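Local structure of putative ABC transporter, periplasmic binding protein, amino acid (Neisseria gonorrhoeae, 2YJP) at residues A46-I51 with N247-N252; G63-F68 with D192-T197; A134-D139 with V243-A248; V149-K154 with P224-A229; L168-T173 with L209-A214. The protein probably serves as the periplasmic solute receptor that binds L-cysteine for uptake by an ABC transporter. The protein carries 1 engineered substitution. All coordinates share one frame; numbering follows the deposited sequence.

The contacts run along an elongated, two-lobed solute-binding protein. Contacts 1 and 3 lie at one end, centres about 10 Å apart, and share N247 and A248 where strand 237-244 gives way to helix 248-264. Contacts 4 and 5 belong to the other lobe: strand 142-151 lies between strands 208-212 and 226-230, and the centres of the two contacts are about 15 Å apart. Contact 2 is about 10 Å from contact 5, centre to centre, and joins the lobes beside the bound cysteine, which both touch. Contacts 1 and 4 are farthest apart, about 44 Å between centres. Along the chain, contact 1 spans contacts 2, 4 and 5 and ends on the same stretch as contact 3, contact 3 spans contacts 4 and 5, and contact 2 interleaves with those three.

Contact 1: residues A46-I51 with N247-N252; sequences ATVAAI and NADLLN
L250 sets its side chain against A46, V48 and I51, and it can be followed outward atom by atom. Its CB lies 3.6 Å from A46 O, and CG stays over the same carbonyl. At the tip the branches part: CD2 keeps close to A46 O while also meeting I51 CD1, and CD1 lies 4.0 Å from I51 CD1, with V48 CG2 a looser neighbour. The L250 and I51 side chains cross at about a right angle.

Polar bonds flank this patch. N247 ND2 donates to A46 O over 2.8 Å, nearly straight at 173°; the oxygen lies in the plane of the amide, but the donor stands well above the carbonyl plane. N247 OD1 turns back on its own helix as N-cap, weakly accepting from L250 N. T47 caps the other helix, its OG1 taking A50 N at 3.0 Å. D249 OD2 accepts V48 N at 2.8 Å and reaches A49 N through a water.

Helices 48-54 and 248-264 thus meet at their N-terminal ends. T47 and D249 together serve the first-turn amides of helix 48-54, and a carboxylate there would probably be stabilised by the helix dipole.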
# COMPACT_ATOMS: atom_id res chain seq x y z
N ALA A 46 -9.24 18.36 -9.55
CA ALA A 46 -10.13 17.21 -9.82
C ALA A 46 -11.22 17.24 -8.76
O ALA A 46 -11.16 16.51 -7.78
CB ALA A 46 -9.36 15.91 -9.69
N THR A 47 -12.17 18.15 -8.92
CA THR A 47 -13.24 18.32 -7.95
C THR A 47 -14.33 17.24 -8.17
O THR A 47 -14.40 16.58 -9.21
CB THR A 47 -13.91 19.72 -8.08
OG1 THR A 47 -14.50 19.82 -9.38
CG2 THR A 47 -12.92 20.87 -7.89
N VAL A 48 -15.19 17.09 -7.18
CA VAL A 48 -16.36 16.23 -7.28
C VAL A 48 -17.10 16.54 -8.59
O VAL A 48 -17.23 15.69 -9.44
CB VAL A 48 -17.28 16.37 -6.02
CG1 VAL A 48 -18.71 15.89 -6.31
CG2 VAL A 48 -16.63 15.63 -4.81
N ALA A 49 -17.53 17.79 -8.78
CA ALA A 49 -18.23 18.17 -9.98
C ALA A 49 -17.45 17.83 -11.25
O ALA A 49 -18.02 17.31 -12.22
CB ALA A 49 -18.64 19.66 -9.96
N ALA A 50 -16.15 18.14 -11.27
CA ALA A 50 -15.36 17.91 -12.49
C ALA A 50 -15.31 16.42 -12.83
O ALA A 50 -15.38 16.04 -13.98
CB ALA A 50 -13.97 18.48 -12.36
N ILE A 51 -15.18 15.58 -11.81
CA ILE A 51 -15.15 14.16 -12.03
C ILE A 51 -16.50 13.63 -12.47
O ILE A 51 -16.54 12.73 -13.31
CB ILE A 51 -14.63 13.43 -10.79
CG1 ILE A 51 -13.12 13.72 -10.58
CG2 ILE A 51 -14.88 11.89 -10.92
CD1 ILE A 51 -12.66 13.50 -9.17
N ASN A 247 -6.72 20.08 -2.89
CA ASN A 247 -7.99 19.67 -3.44
C ASN A 247 -9.00 19.37 -2.33
O ASN A 247 -9.35 18.22 -2.13
CB ASN A 247 -7.81 18.48 -4.39
CG ASN A 247 -9.09 18.16 -5.18
OD1 ASN A 247 -10.12 18.84 -5.02
ND2 ASN A 247 -9.03 17.13 -6.05
N ALA A 248 -9.49 20.41 -1.65
CA ALA A 248 -10.33 20.24 -0.47
C ALA A 248 -11.71 19.68 -0.81
O ALA A 248 -12.36 19.02 -0.00
CB ALA A 248 -10.49 21.56 0.25
N ASP A 249 -12.15 19.96 -2.03
CA ASP A 249 -13.43 19.47 -2.47
C ASP A 249 -13.48 17.92 -2.52
O ASP A 249 -14.42 17.31 -1.97
CB ASP A 249 -13.84 20.11 -3.80
CG ASP A 249 -15.24 19.78 -4.17
OD1 ASP A 249 -16.19 20.24 -3.49
OD2 ASP A 249 -15.41 19.06 -5.15
N LEU A 250 -12.49 17.31 -3.19
CA LEU A 250 -12.43 15.85 -3.29
C LEU A 250 -12.02 15.20 -1.95
O LEU A 250 -12.53 14.12 -1.59
CB LEU A 250 -11.47 15.40 -4.38
CG LEU A 250 -11.56 13.89 -4.77
CD1 LEU A 250 -12.96 13.39 -5.22
CD2 LEU A 250 -10.51 13.55 -5.82
N LEU A 251 -11.09 15.86 -1.25
CA LEU A 251 -10.69 15.49 0.08
C LEU A 251 -11.90 15.36 1.00
O LEU A 251 -12.06 14.34 1.69
CB LEU A 251 -9.68 16.50 0.65
CG LEU A 251 -9.22 16.15 2.06
CD1 LEU A 251 -8.38 14.77 2.04
CD2 LEU A 251 -8.40 17.31 2.74
N ASN A 252 -12.72 16.42 1.04
CA ASN A 252 -13.86 16.41 1.93
C ASN A 252 -14.88 15.28 1.61
O ASN A 252 -15.39 14.60 2.52
CB ASN A 252 -14.55 17.76 1.93
CG ASN A 252 -15.77 17.76 2.80
OD1 ASN A 252 -15.70 17.38 3.98
ND2 ASN A 252 -16.88 18.13 2.22
O HOH W 1 -17.37 20.04 -6.84

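Contact 2: residues G63-F68 with D192-T197; sequences GDKPPF and DQNTET. With ZN (zinc ion), chain G; ZN (zinc ion), chain J; CYS (cysteine), chain D.
The carboxylate of D64 is approached on one face by the start of helix 194-202 and on the other by water. Over the first face, N194 ND2 donates to D64 OD1 at 3.3 Å, from 56° out of the carboxylate plane, and T195 N donates to D64 OD2 at 3.2 Å, also from above. N194 N lies 2.8 Å from D64 OD2, but its bond is bent and weak. A water on the opposite face links OD2, weakly, to Q193 OE1, and a second water donates to OD1. The amide of N194 is turned 48° from the carboxylate, and its OD1 is taken by H211.

D64 CG sits between its own N and carbonyl carbon (chi1 61°), which carries the carboxylate to the helix N-terminus. The helix dipole would probably favour the negative charge there. Next along, K65 brushes N194 ND2 with CB, then runs fully extended past it to the ligand: NZ lies 3.1 Å from SG of the bound cysteine, hydrogen-bonds N124 and forms a salt bridge with D212.

D192 OD2 binds a zinc ion at 2.0 Å together with E105, and E196 OE2 binds another. The contact joins the strand 64-65 loop to helix 194-202 across the cleft, consistent with the closed form of this family; helix 213-222 packs on K65, and strand 166-170 on N194.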
# COMPACT_ATOMS: atom_id res chain seq x y z
N GLY A 63 -0.23 -2.64 -9.05
CA GLY A 63 -0.42 -3.80 -9.85
C GLY A 63 0.17 -5.08 -9.28
O GLY A 63 -0.08 -6.18 -9.83
N ASP A 64 1.00 -4.98 -8.24
CA ASP A 64 1.79 -6.15 -7.83
C ASP A 64 1.98 -6.19 -6.32
O ASP A 64 3.00 -6.58 -5.81
CB ASP A 64 3.15 -6.16 -8.52
CG ASP A 64 4.01 -4.91 -8.18
OD1 ASP A 64 3.49 -3.94 -7.56
OD2 ASP A 64 5.22 -4.92 -8.55
N LYS A 65 0.96 -5.72 -5.59
CA LYS A 65 1.03 -5.75 -4.15
C LYS A 65 -0.16 -6.55 -3.56
O LYS A 65 -0.92 -6.05 -2.71
CB LYS A 65 1.10 -4.32 -3.57
CG LYS A 65 1.65 -4.29 -2.14
CD LYS A 65 1.41 -2.92 -1.44
CE LYS A 65 1.97 -2.95 -0.06
NZ LYS A 65 1.80 -1.74 0.77
N PRO A 66 -0.32 -7.80 -4.00
CA PRO A 66 -1.43 -8.53 -3.42
C PRO A 66 -1.14 -8.73 -1.91
O PRO A 66 0.00 -8.96 -1.51
CB PRO A 66 -1.39 -9.88 -4.15
CG PRO A 66 0.09 -10.08 -4.50
CD PRO A 66 0.65 -8.66 -4.71
N PRO A 67 -2.18 -8.69 -1.07
CA PRO A 67 -3.59 -8.63 -1.38
C PRO A 67 -4.21 -7.25 -1.40
O PRO A 67 -5.45 -7.15 -1.31
CB PRO A 67 -4.22 -9.38 -0.21
CG PRO A 67 -3.27 -9.00 0.98
CD PRO A 67 -1.91 -8.97 0.36
N PHE A 68 -3.40 -6.19 -1.51
CA PHE A 68 -3.91 -4.83 -1.44
C PHE A 68 -4.32 -4.24 -2.80
O PHE A 68 -5.37 -3.59 -2.91
CB PHE A 68 -2.88 -3.95 -0.71
CG PHE A 68 -2.54 -4.51 0.65
CD1 PHE A 68 -3.46 -4.43 1.67
CD2 PHE A 68 -1.37 -5.22 0.87
CE1 PHE A 68 -3.24 -4.97 2.92
CE2 PHE A 68 -1.12 -5.79 2.11
CZ PHE A 68 -2.10 -5.66 3.16
N ASP A 192 12.30 -0.57 -8.63
CA ASP A 192 11.02 0.18 -8.85
C ASP A 192 9.74 -0.59 -8.45
O ASP A 192 8.85 -0.03 -7.85
CB ASP A 192 10.90 0.60 -10.32
CG ASP A 192 11.87 1.74 -10.71
OD1 ASP A 192 12.63 2.14 -9.83
OD2 ASP A 192 11.86 2.29 -11.87
N GLN A 193 9.69 -1.89 -8.77
CA GLN A 193 8.51 -2.70 -8.67
C GLN A 193 8.60 -3.76 -7.58
O GLN A 193 9.73 -4.29 -7.33
CB GLN A 193 8.34 -3.42 -10.00
CG GLN A 193 8.30 -2.50 -11.16
CD GLN A 193 7.95 -3.26 -12.48
OE1 GLN A 193 7.00 -4.04 -12.52
NE2 GLN A 193 8.73 -3.03 -13.54
N ASN A 194 7.46 -4.17 -7.00
CA ASN A 194 7.50 -5.21 -5.99
C ASN A 194 8.00 -6.54 -6.53
O ASN A 194 8.77 -7.18 -5.88
CB ASN A 194 6.17 -5.39 -5.21
CG ASN A 194 5.87 -4.18 -4.29
OD1 ASN A 194 6.68 -3.87 -3.42
ND2 ASN A 194 4.75 -3.45 -4.55
N THR A 195 7.49 -6.97 -7.68
CA THR A 195 7.87 -8.23 -8.30
C THR A 195 9.38 -8.31 -8.48
O THR A 195 9.98 -9.29 -8.09
CB THR A 195 7.17 -8.41 -9.65
OG1 THR A 195 5.75 -8.42 -9.41
CG2 THR A 195 7.56 -9.79 -10.29
N GLU A 196 10.01 -7.27 -9.01
CA GLU A 196 11.48 -7.24 -9.10
C GLU A 196 12.12 -7.41 -7.73
O GLU A 196 13.08 -8.19 -7.59
CB GLU A 196 12.03 -5.94 -9.67
CG GLU A 196 11.77 -5.65 -11.11
CD GLU A 196 12.19 -4.18 -11.44
OE1 GLU A 196 11.82 -3.20 -10.68
OE2 GLU A 196 12.90 -4.02 -12.48
N THR A 197 11.60 -6.69 -6.74
CA THR A 197 12.22 -6.68 -5.42
C THR A 197 12.20 -8.08 -4.76
O THR A 197 13.21 -8.58 -4.25
CB THR A 197 11.55 -5.65 -4.51
OG1 THR A 197 11.53 -4.38 -5.18
CG2 THR A 197 12.33 -5.50 -3.18
ZN ZN G . 10.08 2.33 -12.77
ZN ZN J . 13.72 -2.33 -13.00
N CYS D . 2.42 1.48 2.43
CA CYS D . 3.87 1.69 2.22
C CYS D . 4.11 3.06 1.59
O CYS D . 3.12 3.83 1.38
CB CYS D . 4.48 0.63 1.31
SG CYS D . 3.70 0.48 -0.30
OXT CYS D . 5.27 3.39 1.30
O HOH W 2 5.09 -1.91 -8.09
O HOH W 3 5.03 -4.85 -11.16
O HOH W 4 14.13 -0.95 -11.04
O HOH W 5 15.82 -3.25 -13.90

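Contact 3: residues A134-D139 with V243-A248; sequences AVDFAD and VQKGNA
D136 grips the turn after V243 with both backbone and side chain. Its N donates to V243 O at 2.9 Å and its O accepts V243 N at 2.7 Å, the paired bonds of an antiparallel hydrogen-bonded pair. Beside them D136 CB meets V243 CG2 at 3.9 Å. The carboxylate reaches further: OD2 takes G246 N at 2.7 Å, from 35° out of the carboxylate plane, while OD1 faces K245, touching CD at 3.5 Å and making only a long salt bridge of 4.0 Å to NZ. The two side chains cross at about a right angle, so the lysine lies across the carboxylate more by its chain than by its ammonium group.

What presents G246 N is a type II turn from Q244 to N247, closed by N247 N bonding to Q244 O. G246 has phi 90°, where a CB would be jammed against the preceding carbonyl oxygen. K245 starts with CG anti to its N (chi1 -176°) and then bends repeatedly, folding back over D136; its CB lies 3.5 Å from A134 O. A water joins A134 O to K245 N where the two strands diverge.

Further out, Q244 NE2 hydrogen-bonds R114 O. Strand 135-137 thus pairs with the end of strand 237-244 just before the chain enters helix 248-264. L250 of that helix packs on V243, V254 and N255 pack on A138, and V110 and V113 of helix 109-114 cover V135.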
# COMPACT_ATOMS: atom_id res chain seq x y z
N ALA A 134 3.42 17.17 0.47
CA ALA A 134 3.31 17.11 -0.97
C ALA A 134 1.89 16.83 -1.46
O ALA A 134 1.54 17.24 -2.59
CB ALA A 134 4.30 16.10 -1.51
N VAL A 135 1.10 16.12 -0.64
CA VAL A 135 -0.27 15.72 -1.02
C VAL A 135 -1.28 15.82 0.18
O VAL A 135 -0.87 15.94 1.34
CB VAL A 135 -0.32 14.24 -1.61
CG1 VAL A 135 0.74 14.02 -2.80
CG2 VAL A 135 -0.20 13.15 -0.49
N ASP A 136 -2.59 15.76 -0.08
CA ASP A 136 -3.50 15.72 1.06
C ASP A 136 -4.07 14.32 1.27
O ASP A 136 -4.64 13.70 0.35
CB ASP A 136 -4.64 16.74 0.96
CG ASP A 136 -4.18 18.21 1.13
OD1 ASP A 136 -3.37 18.55 2.04
OD2 ASP A 136 -4.71 19.07 0.37
N PHE A 137 -3.93 13.85 2.52
CA PHE A 137 -4.44 12.54 2.92
C PHE A 137 -5.84 12.64 3.49
O PHE A 137 -6.09 13.46 4.38
CB PHE A 137 -3.54 11.93 3.96
CG PHE A 137 -2.24 11.40 3.40
CD1 PHE A 137 -2.18 10.14 2.75
CD2 PHE A 137 -1.05 12.16 3.52
CE1 PHE A 137 -0.96 9.65 2.26
CE2 PHE A 137 0.15 11.67 3.03
CZ PHE A 137 0.21 10.43 2.40
N ALA A 138 -6.76 11.83 2.95
CA ALA A 138 -8.08 11.66 3.60
C ALA A 138 -7.99 10.78 4.83
O ALA A 138 -6.94 10.29 5.14
CB ALA A 138 -9.07 11.06 2.62
N ASP A 139 -9.10 10.58 5.50
CA ASP A 139 -9.21 9.64 6.60
C ASP A 139 -8.62 8.30 6.29
O ASP A 139 -8.98 7.71 5.29
CB ASP A 139 -10.68 9.34 6.89
CG ASP A 139 -11.36 10.43 7.63
OD1 ASP A 139 -10.73 11.51 7.86
OD2 ASP A 139 -12.54 10.21 7.99
N VAL A 243 -5.25 12.87 -2.19
CA VAL A 243 -5.63 13.71 -3.33
C VAL A 243 -4.54 14.75 -3.51
O VAL A 243 -3.69 14.91 -2.63
CB VAL A 243 -6.98 14.40 -3.13
CG1 VAL A 243 -8.09 13.37 -3.01
CG2 VAL A 243 -6.96 15.34 -1.90
N GLN A 244 -4.59 15.45 -4.64
CA GLN A 244 -3.70 16.59 -4.92
C GLN A 244 -3.77 17.59 -3.79
O GLN A 244 -4.87 17.87 -3.29
CB GLN A 244 -4.11 17.28 -6.22
CG GLN A 244 -3.13 18.27 -6.79
CD GLN A 244 -3.61 18.83 -8.15
OE1 GLN A 244 -4.48 19.68 -8.18
NE2 GLN A 244 -3.04 18.34 -9.27
N LYS A 245 -2.61 18.14 -3.42
CA LYS A 245 -2.49 19.15 -2.40
C LYS A 245 -3.38 20.32 -2.70
O LYS A 245 -3.31 20.86 -3.79
CB LYS A 245 -1.02 19.64 -2.35
CG LYS A 245 -0.77 20.64 -1.23
CD LYS A 245 -0.78 19.88 0.08
CE LYS A 245 0.20 20.40 1.06
NZ LYS A 245 -0.24 20.99 2.32
N GLY A 246 -4.22 20.70 -1.76
CA GLY A 246 -5.19 21.76 -2.01
C GLY A 246 -6.54 21.35 -2.55
O GLY A 246 -7.46 22.18 -2.65
N ASN A 247 -6.72 20.08 -2.89
CA ASN A 247 -7.99 19.67 -3.44
C ASN A 247 -9.00 19.37 -2.33
O ASN A 247 -9.35 18.22 -2.13
CB ASN A 247 -7.81 18.48 -4.39
CG ASN A 247 -9.09 18.16 -5.18
OD1 ASN A 247 -10.12 18.84 -5.02
ND2 ASN A 247 -9.03 17.13 -6.05
N ALA A 248 -9.49 20.41 -1.65
CA ALA A 248 -10.33 20.24 -0.47
C ALA A 248 -11.71 19.68 -0.81
O ALA A 248 -12.36 19.02 -0.00
CB ALA A 248 -10.49 21.56 0.25
O HOH W 6 -0.26 17.33 -4.70

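Contact 4: residues V149-K154 with P224-A229; sequences VSPKNK and PNFEVA. With EDO (1,2-ethanediol), chain K.
V149 and F226 bring the close-packed half of this contact together, with V149 CG2 3.9 Å from F226 CB. The same methyl is pressed to 3.1 Å from E227 O, because CG2 stands anti to the backbone N (chi1 69° for CG1) and points across to the other strand; V228 CG2 meets it at 4.0 Å. L201 and L216 of the neighbouring helices close over V149. Next to it, the F226 ring runs along P151: CD1 comes to 3.4 Å from P151 N in an oblique approach, CE1 touches the proline CB, and S150 C lies at the ring's edge. W219 meets the same ring from helix 213-222.

These residues sit on an antiparallel pair, strands 149-151 and 226-228, their axes at 148°, at the rim of the mixed sheet of the second lobe. S150 and E227 form the hydrogen-bonded pair, S150 N donating to E227 O, and E227 N donating back to S150 O at 3.0 Å. P151 has no N-H to give, and its non-hydrogen-bonded partner F226 comes within 4.2 Å, CA to CA. Beyond, K152 N resumes with a bond to N225 O at 2.8 Å.

On the solvent side things are slacker. K152 stretches out over the 224-227 backbone, and its NZ makes a weak bond to P224 O; the carboxylate of E227 stays 5.3 Å from it, OE1 to NZ. Waters bridge K152 O with E227 OE2, weakly on the glutamate side, and N153 N with N225 O. N225 ND2 donates to a molecule of 1,2-ethanediol.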
# COMPACT_ATOMS: atom_id res chain seq x y z
N VAL A 149 11.88 -9.53 5.94
CA VAL A 149 11.79 -10.96 5.59
C VAL A 149 13.16 -11.46 5.09
O VAL A 149 13.90 -10.69 4.42
CB VAL A 149 10.69 -11.27 4.59
CG1 VAL A 149 10.99 -10.68 3.12
CG2 VAL A 149 10.42 -12.77 4.56
N SER A 150 13.48 -12.73 5.45
CA SER A 150 14.76 -13.33 5.11
C SER A 150 14.63 -14.84 4.97
O SER A 150 13.69 -15.46 5.49
CB SER A 150 15.80 -12.99 6.21
OG SER A 150 15.33 -13.41 7.51
N PRO A 151 15.60 -15.49 4.29
CA PRO A 151 15.45 -16.95 4.19
C PRO A 151 15.50 -17.64 5.56
O PRO A 151 16.29 -17.22 6.43
CB PRO A 151 16.65 -17.38 3.29
CG PRO A 151 17.63 -16.23 3.31
CD PRO A 151 16.78 -14.99 3.56
N LYS A 152 14.67 -18.67 5.77
CA LYS A 152 14.70 -19.48 6.99
C LYS A 152 16.07 -20.09 7.30
O LYS A 152 16.36 -20.42 8.47
CB LYS A 152 13.66 -20.60 6.93
CG LYS A 152 12.18 -20.05 6.93
CD LYS A 152 11.17 -21.20 6.98
CE LYS A 152 9.82 -20.61 7.05
NZ LYS A 152 8.82 -21.66 7.00
N ASN A 153 16.91 -20.28 6.29
CA ASN A 153 18.21 -20.88 6.56
C ASN A 153 19.28 -19.87 6.99
O ASN A 153 20.36 -20.24 7.39
CB ASN A 153 18.68 -21.84 5.44
CG ASN A 153 19.00 -21.14 4.11
OD1 ASN A 153 18.97 -19.91 3.96
ND2 ASN A 153 19.28 -21.94 3.12
N LYS A 154 18.94 -18.59 6.96
CA LYS A 154 19.86 -17.52 7.37
C LYS A 154 18.99 -16.33 7.84
O LYS A 154 18.96 -15.26 7.19
CB LYS A 154 20.74 -17.16 6.15
CG LYS A 154 22.01 -16.32 6.40
CD LYS A 154 23.07 -17.00 7.33
CE LYS A 154 24.52 -16.44 7.13
NZ LYS A 154 25.49 -17.36 7.85
N PRO A 224 7.44 -20.35 1.41
CA PRO A 224 7.75 -20.83 2.75
C PRO A 224 9.23 -21.09 3.05
O PRO A 224 9.54 -21.47 4.14
CB PRO A 224 6.87 -22.07 2.89
CG PRO A 224 6.83 -22.62 1.45
CD PRO A 224 6.75 -21.37 0.59
N ASN A 225 10.15 -20.84 2.12
CA ASN A 225 11.57 -20.86 2.50
C ASN A 225 12.01 -19.53 3.12
O ASN A 225 13.19 -19.35 3.52
CB ASN A 225 12.44 -21.25 1.30
CG ASN A 225 12.37 -22.76 1.00
OD1 ASN A 225 11.98 -23.57 1.84
ND2 ASN A 225 12.78 -23.13 -0.18
N PHE A 226 11.06 -18.60 3.22
CA PHE A 226 11.26 -17.33 3.87
C PHE A 226 10.42 -17.16 5.11
O PHE A 226 9.31 -17.73 5.21
CB PHE A 226 11.04 -16.21 2.87
CG PHE A 226 12.01 -16.28 1.72
CD1 PHE A 226 13.26 -15.66 1.82
CD2 PHE A 226 11.70 -17.05 0.59
CE1 PHE A 226 14.21 -15.77 0.78
CE2 PHE A 226 12.63 -17.20 -0.48
CZ PHE A 226 13.91 -16.54 -0.40
N GLU A 227 10.95 -16.42 6.08
CA GLU A 227 10.14 -16.04 7.24
C GLU A 227 10.28 -14.56 7.54
O GLU A 227 11.35 -13.93 7.28
CB GLU A 227 10.48 -16.89 8.48
CG GLU A 227 11.88 -16.72 9.05
CD GLU A 227 12.18 -17.68 10.19
OE1 GLU A 227 11.44 -18.65 10.44
OE2 GLU A 227 13.18 -17.55 10.88
N VAL A 228 9.21 -14.00 8.09
CA VAL A 228 9.26 -12.61 8.55
C VAL A 228 9.87 -12.60 9.98
O VAL A 228 9.17 -12.54 10.99
CB VAL A 228 7.92 -11.93 8.40
CG1 VAL A 228 8.10 -10.42 8.64
CG2 VAL A 228 7.28 -12.24 6.96
N ALA A 229 11.19 -12.69 10.04
CA ALA A 229 11.91 -12.88 11.32
C ALA A 229 12.05 -11.61 12.14
O ALA A 229 12.34 -11.70 13.33
CB ALA A 229 13.24 -13.53 11.10
C1 EDO K . 14.97 -20.00 -4.17
O1 EDO K . 15.28 -18.84 -3.34
C2 EDO K . 14.75 -21.21 -3.27
O2 EDO K . 14.25 -20.87 -1.95
O HOH W 7 14.64 -19.65 10.28
O HOH W 8 15.60 -21.09 3.42

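Contact 5: residues L168-T173 with L209-A214; sequences LVNKGT and LAHDNA. With CYS (cysteine), chain D.
L168 and L209 pair as neighbours in parallel strands, and the backbone holds them: A210 N donates to L168 O at 3.0 Å, almost along the carbonyl axis, and L209 CA lies 3.3 Å from the same oxygen in a CA-H...O contact. A water extends this bonding where the strands separate, accepting from N170 N and donating to A210 O and T173 OG1. T173 OG1 in turn donates to N170 O at 2.8 Å, closing the turn from N170 to T173.

Apolar contacts follow the strands. L168 CB meets L209 CB at 4.0 Å, and V169 CG1 faces A210 CB. Against the H211 ring, N170 CB and T173 CG2 both come in obliquely, each 3.9 Å from its nearest ring atom, NE2 and CE1 respectively.

The ligand contacts lie at the C-terminal ends of the strands. D212 OD2 accepts the amino group of the bound cysteine at 2.7 Å, and SG lies at the edge of the H211 ring, in its plane.

H211 ND1 accepts D212 N at 2.9 Å, in the ring plane, and NE2 bonds to N194 OD1. With ND1 an acceptor, the ring is probably neutral and protonated on NE2, while D212, also paired with K65, is probably a carboxylate suited to an ammonium group.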
# COMPACT_ATOMS: atom_id res chain seq x y z
N LEU A 168 17.24 -5.47 0.53
CA LEU A 168 16.37 -5.11 -0.60
C LEU A 168 15.16 -4.26 -0.15
O LEU A 168 14.52 -4.55 0.88
CB LEU A 168 15.85 -6.36 -1.28
CG LEU A 168 16.99 -7.22 -1.84
CD1 LEU A 168 16.56 -8.61 -2.26
CD2 LEU A 168 17.58 -6.51 -3.02
N VAL A 169 14.87 -3.20 -0.90
CA VAL A 169 13.66 -2.47 -0.66
C VAL A 169 13.05 -2.07 -2.02
O VAL A 169 13.80 -1.87 -3.03
CB VAL A 169 13.90 -1.14 0.16
CG1 VAL A 169 14.26 -1.43 1.60
CG2 VAL A 169 14.95 -0.18 -0.53
N ASN A 170 11.72 -1.91 -2.01
CA ASN A 170 11.01 -1.34 -3.14
C ASN A 170 11.26 0.17 -3.07
O ASN A 170 11.01 0.78 -2.02
CB ASN A 170 9.54 -1.74 -3.08
CG ASN A 170 8.66 -1.11 -4.17
OD1 ASN A 170 7.60 -0.81 -3.96
ND2 ASN A 170 9.10 -1.03 -5.32
N LYS A 171 11.83 0.73 -4.14
CA LYS A 171 12.12 2.13 -4.16
C LYS A 171 10.87 2.99 -3.82
O LYS A 171 9.79 2.75 -4.38
CB LYS A 171 12.76 2.54 -5.53
CG LYS A 171 13.05 4.05 -5.63
CD LYS A 171 13.96 4.43 -6.84
CE LYS A 171 13.86 5.94 -7.16
NZ LYS A 171 14.40 6.30 -8.56
N GLY A 172 11.05 3.99 -2.96
CA GLY A 172 10.05 5.03 -2.70
C GLY A 172 9.02 4.58 -1.63
O GLY A 172 7.98 5.18 -1.51
N THR A 173 9.30 3.46 -0.95
CA THR A 173 8.44 3.00 0.11
C THR A 173 8.88 3.56 1.47
O THR A 173 9.97 4.13 1.63
CB THR A 173 8.39 1.44 0.20
OG1 THR A 173 9.70 0.89 0.40
CG2 THR A 173 7.72 0.81 -1.05
N LEU A 209 14.75 -8.47 2.93
CA LEU A 209 13.97 -7.49 2.25
C LEU A 209 13.02 -6.86 3.26
O LEU A 209 12.34 -7.55 4.02
CB LEU A 209 13.21 -8.16 1.12
CG LEU A 209 12.28 -7.33 0.24
CD1 LEU A 209 11.85 -8.10 -1.03
CD2 LEU A 209 11.02 -6.83 1.04
N ALA A 210 12.98 -5.54 3.29
CA ALA A 210 12.13 -4.82 4.22
C ALA A 210 10.94 -4.18 3.49
O ALA A 210 11.10 -3.66 2.38
CB ALA A 210 12.94 -3.77 4.94
N HIS A 211 9.78 -4.21 4.14
CA HIS A 211 8.51 -3.70 3.56
C HIS A 211 7.43 -3.69 4.66
O HIS A 211 7.70 -4.06 5.81
CB HIS A 211 8.03 -4.64 2.42
CG HIS A 211 7.41 -3.93 1.26
ND1 HIS A 211 6.46 -2.95 1.40
CD2 HIS A 211 7.62 -4.07 -0.07
CE1 HIS A 211 6.10 -2.50 0.21
NE2 HIS A 211 6.78 -3.17 -0.70
N ASP A 212 6.20 -3.31 4.28
CA ASP A 212 5.03 -3.37 5.15
C ASP A 212 4.95 -4.79 5.67
O ASP A 212 5.01 -5.73 4.88
CB ASP A 212 3.72 -3.01 4.36
CG ASP A 212 3.59 -1.51 4.07
OD1 ASP A 212 4.45 -0.74 4.56
OD2 ASP A 212 2.60 -1.07 3.34
N ASN A 213 4.77 -5.00 6.97
CA ASN A 213 4.75 -6.39 7.46
C ASN A 213 3.60 -7.24 6.92
O ASN A 213 3.78 -8.45 6.63
CB ASN A 213 4.87 -6.52 9.00
CG ASN A 213 3.77 -5.75 9.79
OD1 ASN A 213 2.69 -5.39 9.28
ND2 ASN A 213 4.06 -5.54 11.09
N ALA A 214 2.43 -6.62 6.77
CA ALA A 214 1.28 -7.30 6.22
C ALA A 214 1.60 -7.82 4.81
O ALA A 214 1.20 -8.89 4.46
CB ALA A 214 0.05 -6.31 6.18
N CYS D . 2.42 1.48 2.43
CA CYS D . 3.87 1.69 2.22
C CYS D . 4.11 3.06 1.59
O CYS D . 3.12 3.83 1.38
CB CYS D . 4.48 0.63 1.31
SG CYS D . 3.70 0.48 -0.30
OXT CYS D . 5.27 3.39 1.30
O HOH W 9 10.25 -1.85 0.60